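Local atomic coordinates of nine-heme cytochrome C (Desulfovibrio desulfuricans, PDB entry 1OFW), a protein that carries electrons through nine c-type hemes and may belong to a transmembrane redox complex that passes electrons to the cytoplasm for sulfate reduction. Residues E4-F17 with K31-K43. Sequence-based numbering, arbitrary orientation.
With HEC (heme c), chain C.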
loop_
_atom_site.group_PDB
_atom_site.type_symbol
_atom_site.label_atom_id
_atom_site.label_comp_id
_atom_site.label_asym_id
_atom_site.label_seq_id
_atom_site.Cartn_x
_atom_site.Cartn_y
_atom_site.Cartn_z
ATOM N N GLU A 4 13.123 -11.947 -17.635
ATOM C CA GLU A 4 12.309 -12.170 -18.809
ATOM C C GLU A 4 12.102 -10.911 -19.630
ATOM O O GLU A 4 11.804 -9.851 -19.077
ATOM C CB GLU A 4 10.958 -12.719 -18.356
ATOM C CG GLU A 4 9.877 -12.896 -19.387
ATOM C CD GLU A 4 8.521 -13.290 -18.775
ATOM O OE1 GLU A 4 8.473 -13.695 -17.600
ATOM O OE2 GLU A 4 7.475 -13.189 -19.459
ATOM N N PRO A 5 12.259 -10.968 -20.947
ATOM C CA PRO A 5 12.103 -9.764 -21.797
ATOM C C PRO A 5 10.656 -9.330 -21.865
ATOM O O PRO A 5 9.715 -10.126 -21.811
ATOM C CB PRO A 5 12.634 -10.187 -23.155
ATOM C CG PRO A 5 12.802 -11.658 -23.096
ATOM C CD PRO A 5 12.616 -12.176 -21.709
ATOM N N THR A 6 10.434 -8.018 -21.977
ATOM C CA THR A 6 9.099 -7.486 -22.168
ATOM C C THR A 6 8.618 -7.580 -23.616
ATOM O O THR A 6 9.410 -7.518 -24.567
ATOM C CB THR A 6 9.043 -5.988 -21.828
ATOM O OG1 THR A 6 9.918 -5.278 -22.747
ATOM C CG2 THR A 6 9.484 -5.731 -20.400
ATOM N N ASP A 7 7.311 -7.677 -23.834
ATOM C CA ASP A 7 6.748 -7.488 -25.156
ATOM C C ASP A 7 6.896 -6.044 -25.626
ATOM O O ASP A 7 7.083 -5.825 -26.824
ATOM C CB ASP A 7 5.285 -7.885 -25.164
ATOM C CG ASP A 7 5.147 -9.404 -25.122
ATOM O OD1 ASP A 7 6.126 -10.175 -25.260
ATOM O OD2 ASP A 7 3.978 -9.797 -24.938
ATOM N N SER A 8 6.850 -5.082 -24.716
ATOM C CA SER A 8 6.861 -3.680 -25.112
ATOM C C SER A 8 8.203 -3.193 -25.636
ATOM O O SER A 8 8.213 -2.200 -26.367
ATOM C CB SER A 8 6.490 -2.802 -23.926
ATOM O OG SER A 8 7.223 -3.107 -22.765
ATOM N N GLY A 9 9.301 -3.812 -25.243
ATOM C CA GLY A 9 10.652 -3.352 -25.541
ATOM C C GLY A 9 11.236 -2.403 -24.543
ATOM O O GLY A 9 12.320 -1.868 -24.619
ATOM N N ALA A 10 10.554 -2.033 -23.474
ATOM C CA ALA A 10 10.988 -1.451 -22.231
ATOM C C ALA A 10 11.889 -2.436 -21.511
ATOM O O ALA A 10 11.771 -3.647 -21.690
ATOM C CB ALA A 10 9.851 -1.096 -21.270
ATOM N N PRO A 11 12.816 -1.956 -20.697
ATOM C CA PRO A 11 13.609 -2.885 -19.918
ATOM C C PRO A 11 12.687 -3.621 -18.941
ATOM O O PRO A 11 11.660 -3.093 -18.545
ATOM C CB PRO A 11 14.614 -1.993 -19.211
ATOM C CG PRO A 11 14.610 -0.723 -19.993
ATOM C CD PRO A 11 13.182 -0.558 -20.456
ATOM N N SER A 12 13.051 -4.845 -18.664
ATOM C CA SER A 12 12.226 -5.702 -17.817
ATOM C C SER A 12 12.103 -5.097 -16.444
ATOM O O SER A 12 11.018 -5.081 -15.850
ATOM C CB SER A 12 12.866 -7.102 -17.758
ATOM O OG SER A 12 11.972 -8.023 -17.119
ATOM N N ALA A 13 13.231 -4.634 -15.942
ATOM C CA ALA A 13 13.312 -3.904 -14.681
ATOM C C ALA A 13 14.270 -2.725 -14.861
ATOM O O ALA A 13 15.221 -2.866 -15.618
ATOM C CB ALA A 13 13.735 -4.804 -13.538
ATOM N N ILE A 14 13.997 -1.613 -14.211
ATOM C CA ILE A 14 14.563 -0.314 -14.470
ATOM C C ILE A 14 14.969 0.346 -13.157
ATOM O O ILE A 14 14.077 0.503 -12.332
ATOM C CB ILE A 14 13.519 0.617 -15.176
ATOM C CG1 ILE A 14 13.007 0.066 -16.502
ATOM C CG2 ILE A 14 14.045 2.042 -15.304
ATOM C CD1 ILE A 14 11.729 0.673 -17.060
ATOM N N VAL A 15 16.205 0.762 -12.990
ATOM C CA VAL A 15 16.547 1.638 -11.864
ATOM C C VAL A 15 16.173 3.089 -12.223
ATOM O O VAL A 15 16.619 3.613 -13.251
ATOM C CB VAL A 15 18.017 1.608 -11.478
ATOM C CG1 VAL A 15 18.212 2.340 -10.162
ATOM C CG2 VAL A 15 18.539 0.172 -11.353
ATOM N N MET A 16 15.371 3.727 -11.390
ATOM C CA MET A 16 14.938 5.099 -11.486
ATOM C C MET A 16 15.663 5.954 -10.465
ATOM O O MET A 16 15.650 5.733 -9.253
ATOM C CB MET A 16 13.425 5.205 -11.270
ATOM C CG MET A 16 12.623 4.343 -12.247
ATOM S SD MET A 16 10.862 4.328 -11.912
ATOM C CE MET A 16 10.423 6.006 -12.337
ATOM N N PHE A 17 16.352 6.983 -10.978
ATOM C CA PHE A 17 17.191 7.826 -10.166
ATOM C C PHE A 17 16.632 9.220 -9.978
ATOM O O PHE A 17 15.749 9.659 -10.728
ATOM C CB PHE A 17 18.571 8.001 -10.843
ATOM C CG PHE A 17 19.399 6.739 -10.846
ATOM C CD1 PHE A 17 19.330 5.871 -11.919
ATOM C CD2 PHE A 17 20.240 6.431 -9.812
ATOM C CE1 PHE A 17 20.096 4.745 -11.901
ATOM C CE2 PHE A 17 21.024 5.297 -9.771
ATOM C CZ PHE A 17 20.955 4.446 -10.859
ATOM N N LYS A 31 17.124 6.136 -1.624
ATOM C CA LYS A 31 17.591 5.024 -2.433
ATOM C C LYS A 31 16.847 5.074 -3.755
ATOM O O LYS A 31 15.641 5.326 -3.780
ATOM C CB LYS A 31 17.320 3.667 -1.784
ATOM C CG LYS A 31 18.182 3.453 -0.537
ATOM C CD LYS A 31 17.812 2.113 0.069
ATOM C CE LYS A 31 18.736 1.779 1.223
ATOM N NZ LYS A 31 18.349 0.420 1.730
ATOM N N PRO A 32 17.529 4.859 -4.882
ATOM C CA PRO A 32 16.801 4.722 -6.138
ATOM C C PRO A 32 15.766 3.604 -6.114
ATOM O O PRO A 32 15.829 2.686 -5.307
ATOM C CB PRO A 32 17.913 4.446 -7.150
ATOM C CG PRO A 32 19.131 5.075 -6.536
ATOM C CD PRO A 32 18.985 4.813 -5.037
ATOM N N VAL A 33 14.810 3.703 -7.009
ATOM C CA VAL A 33 13.687 2.762 -7.136
ATOM C C VAL A 33 13.885 1.797 -8.291
ATOM O O VAL A 33 14.118 2.259 -9.415
ATOM C CB VAL A 33 12.388 3.547 -7.342
ATOM C CG1 VAL A 33 11.229 2.618 -7.600
ATOM C CG2 VAL A 33 12.100 4.443 -6.133
ATOM N N VAL A 34 13.782 0.504 -8.020
ATOM C CA VAL A 34 13.819 -0.469 -9.113
ATOM C C VAL A 34 12.373 -0.818 -9.452
ATOM O O VAL A 34 11.628 -1.403 -8.663
ATOM C CB VAL A 34 14.620 -1.712 -8.762
ATOM C CG1 VAL A 34 14.602 -2.671 -9.948
ATOM C CG2 VAL A 34 16.059 -1.357 -8.410
ATOM N N PHE A 35 11.927 -0.400 -10.614
ATOM C CA PHE A 35 10.587 -0.537 -11.118
ATOM C C PHE A 35 10.534 -1.766 -12.014
ATOM O O PHE A 35 11.316 -1.861 -12.962
ATOM C CB PHE A 35 10.196 0.721 -11.890
ATOM C CG PHE A 35 8.838 0.625 -12.549
ATOM C CD1 PHE A 35 7.670 0.654 -11.795
ATOM C CD2 PHE A 35 8.693 0.488 -13.908
ATOM C CE1 PHE A 35 6.436 0.574 -12.360
ATOM C CE2 PHE A 35 7.437 0.416 -14.466
ATOM C CZ PHE A 35 6.279 0.429 -13.726
ATOM N N ASN A 36 9.639 -2.709 -11.731
ATOM C CA ASN A 36 9.478 -3.933 -12.500
ATOM C C ASN A 36 8.460 -3.708 -13.599
ATOM O O ASN A 36 7.234 -3.830 -13.443
ATOM C CB ASN A 36 9.081 -5.084 -11.552
ATOM C CG ASN A 36 9.276 -6.421 -12.246
ATOM O OD1 ASN A 36 8.972 -6.513 -13.433
ATOM N ND2 ASN A 36 9.755 -7.437 -11.519
ATOM N N HIS A 37 8.977 -3.290 -14.766
ATOM C CA HIS A 37 8.136 -2.932 -15.882
ATOM C C HIS A 37 7.387 -4.144 -16.415
ATOM O O HIS A 37 6.243 -4.051 -16.832
ATOM C CB HIS A 37 8.983 -2.271 -16.989
ATOM C CG HIS A 37 8.185 -1.458 -17.950
ATOM N ND1 HIS A 37 7.375 -1.956 -18.938
ATOM C CD2 HIS A 37 8.037 -0.099 -18.060
ATOM C CE1 HIS A 37 6.797 -0.970 -19.600
ATOM N NE2 HIS A 37 7.182 0.183 -19.085
ATOM N N LEU A 38 8.074 -5.288 -16.391
ATOM C CA LEU A 38 7.472 -6.531 -16.891
ATOM C C LEU A 38 6.186 -6.822 -16.131
ATOM O O LEU A 38 5.174 -7.110 -16.775
ATOM C CB LEU A 38 8.492 -7.652 -16.764
ATOM C CG LEU A 38 8.009 -9.059 -17.176
ATOM C CD1 LEU A 38 7.986 -9.161 -18.685
ATOM C CD2 LEU A 38 8.843 -10.166 -16.557
ATOM N N ILE A 39 6.269 -6.726 -14.799
ATOM C CA ILE A 39 5.064 -7.054 -14.009
ATOM C C ILE A 39 3.963 -6.084 -14.314
ATOM O O ILE A 39 2.782 -6.441 -14.491
ATOM C CB ILE A 39 5.412 -7.110 -12.504
ATOM C CG1 ILE A 39 6.054 -8.470 -12.172
ATOM C CG2 ILE A 39 4.253 -6.785 -11.604
ATOM C CD1 ILE A 39 6.768 -8.465 -10.826
ATOM N N HIS A 40 4.326 -4.800 -14.392
ATOM C CA HIS A 40 3.302 -3.781 -14.591
ATOM C C HIS A 40 2.666 -3.842 -15.981
ATOM O O HIS A 40 1.451 -3.752 -16.116
ATOM C CB HIS A 40 3.894 -2.392 -14.331
ATOM C CG HIS A 40 4.010 -2.081 -12.852
ATOM N ND1 HIS A 40 5.058 -2.505 -12.055
ATOM C CD2 HIS A 40 3.188 -1.362 -12.046
ATOM C CE1 HIS A 40 4.862 -2.068 -10.820
ATOM N NE2 HIS A 40 3.740 -1.365 -10.792
ATOM N N GLU A 41 3.415 -4.041 -17.065
ATOM C CA GLU A 41 2.797 -4.037 -18.393
ATOM C C GLU A 41 1.948 -5.293 -18.562
ATOM O O GLU A 41 1.013 -5.229 -19.363
ATOM C CB GLU A 41 3.849 -3.884 -19.482
ATOM C CG GLU A 41 4.694 -5.125 -19.772
ATOM C CD GLU A 41 5.688 -4.827 -20.899
ATOM O OE1 GLU A 41 6.616 -4.023 -20.660
ATOM O OE2 GLU A 41 5.546 -5.375 -22.019
ATOM N N LYS A 42 2.250 -6.357 -17.830
ATOM C CA LYS A 42 1.405 -7.545 -17.960
ATOM C C LYS A 42 0.066 -7.276 -17.274
ATOM O O LYS A 42 -0.928 -7.842 -17.724
ATOM C CB LYS A 42 2.045 -8.773 -17.351
ATOM C CG LYS A 42 3.177 -9.357 -18.169
ATOM C CD LYS A 42 3.933 -10.400 -17.367
ATOM C CE LYS A 42 4.897 -11.124 -18.297
ATOM N NZ LYS A 42 5.419 -12.340 -17.600
ATOM N N LYS A 43 -0.009 -6.456 -16.230
ATOM C CA LYS A 43 -1.293 -6.250 -15.572
ATOM C C LYS A 43 -2.099 -5.040 -15.998
ATOM O O LYS A 43 -3.330 -5.026 -15.913
ATOM C CB LYS A 43 -0.977 -6.141 -14.078
ATOM C CG LYS A 43 -2.100 -6.253 -13.092
ATOM C CD LYS A 43 -2.804 -7.591 -13.225
ATOM C CE LYS A 43 -2.811 -8.518 -12.048
ATOM N NZ LYS A 43 -3.950 -9.477 -12.187
HETATM FE FE HEC C . 6.534 2.015 -19.608
HETATM C CHA HEC C . 9.699 3.069 -18.946
HETATM C CHB HEC C . 7.311 1.650 -22.925
HETATM C CHC HEC C . 3.555 0.472 -20.134
HETATM C CHD HEC C . 5.563 2.864 -16.441
HETATM N NA HEC C . 8.159 2.312 -20.703
HETATM C C1A HEC C . 9.392 2.718 -20.244
HETATM C C2A HEC C . 10.323 2.772 -21.366
HETATM C C3A HEC C . 9.654 2.392 -22.462
HETATM C C4A HEC C . 8.294 2.096 -22.071
HETATM C CMA HEC C . 10.132 2.254 -23.923
HETATM C CAA HEC C . 11.795 3.230 -21.284
HETATM C CBA HEC C . 11.787 4.741 -21.617
HETATM C CGA HEC C . 13.061 5.509 -21.389
HETATM O O1A HEC C . 13.889 5.159 -20.525
HETATM O O2A HEC C . 13.229 6.515 -22.132
HETATM N NB HEC C . 5.608 1.273 -21.211
HETATM C C1B HEC C . 6.070 1.223 -22.526
HETATM C C2B HEC C . 5.045 0.642 -23.374
HETATM C C3B HEC C . 4.024 0.252 -22.591
HETATM C C4B HEC C . 4.385 0.661 -21.228
HETATM C CMB HEC C . 5.187 0.506 -24.911
HETATM C CAB HEC C . 2.724 -0.469 -22.927
HETATM C CBB HEC C . 2.956 -1.856 -23.539
HETATM N NC HEC C . 4.899 1.739 -18.512
HETATM C C1C HEC C . 3.777 1.072 -18.906
HETATM C C2C HEC C . 2.808 1.072 -17.840
HETATM C C3C HEC C . 3.335 1.771 -16.821
HETATM C C4C HEC C . 4.656 2.183 -17.216
HETATM C CMC HEC C . 1.406 0.433 -17.940
HETATM C CAC HEC C . 2.707 2.187 -15.486
HETATM C CBC HEC C . 2.174 1.030 -14.634
HETATM N ND HEC C . 7.425 2.853 -18.037
HETATM C C1D HEC C . 6.872 3.121 -16.798
HETATM C C2D HEC C . 7.869 3.666 -15.928
HETATM C C3D HEC C . 9.046 3.652 -16.581
HETATM C C4D HEC C . 8.753 3.169 -17.929
HETATM C CMD HEC C . 7.553 4.134 -14.477
HETATM C CAD HEC C . 10.434 4.032 -16.066
HETATM C CBD HEC C . 10.883 5.443 -16.505
HETATM C CGD HEC C . 12.322 5.704 -15.977
HETATM O O1D HEC C . 12.451 6.766 -15.338
HETATM O O2D HEC C . 13.247 4.910 -16.207
HETATM O O HOH W 1 5.601 -8.342 -21.525
HETATM O O HOH W 2 11.398 -7.912 -14.404
#
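Glu41 OE2 is gripped by two donors: Ser8 N on its syn lone pair (3.0 Å) and a water that also takes the N-H of Asp7. The other oxygen, Glu41 OE1, turns its anti lone pair to His37 ND1 at 2.8 Å, nearly in the imidazole plane; the Ser8 OG bond to OE1 is modelled too short to weigh. His37 NE2 binds the iron of heme 1 at 2.0 Å, with His51 as the second axial ligand, so Glu41 is a second-shell residue that helps fix the ring's rotation about its bond to the iron and probably makes the imidazole more electron-rich. Ala10 CB supplies a CH-pi contact, 3.5 Å from the His37 ring centroid and only 10° off its normal. On the exposed side, Lys42 NZ closes a salt bridge with Glu4 OE2 (2.9 Å), while Leu38 CD2 packs against the Glu4 side chain.

Leu38 N bonds to Ser12 O, and from there strands 13-16 and 33-36 pair antiparallel. Ile14 with Phe35 and Met16 with Val33 are hydrogen-bonded pairs, the straightest bond being Met16 N to Val33 O (168°). Phe35, its CG anti to the backbone N (chi1 176°), sets one ring face over heme methyl CMD, offset from the ring centre. Its CE2 lies 3.6 Å from heme C2D; Ile14 CD1 approaches the ring edge, and Met16 SD makes an oblique Met-aromatic contact. Ile14, Met16 and Phe35 on this face thus line the heme 1 pocket. Asn36 OD1 caps the N terminus of helix 37-43 by accepting from Ile39 N. On the reverse face Val15 and Val34 touch, with helix 152-164 packing against Ala13 and Val34, and helix 139-147 meets Phe17 and Pro32.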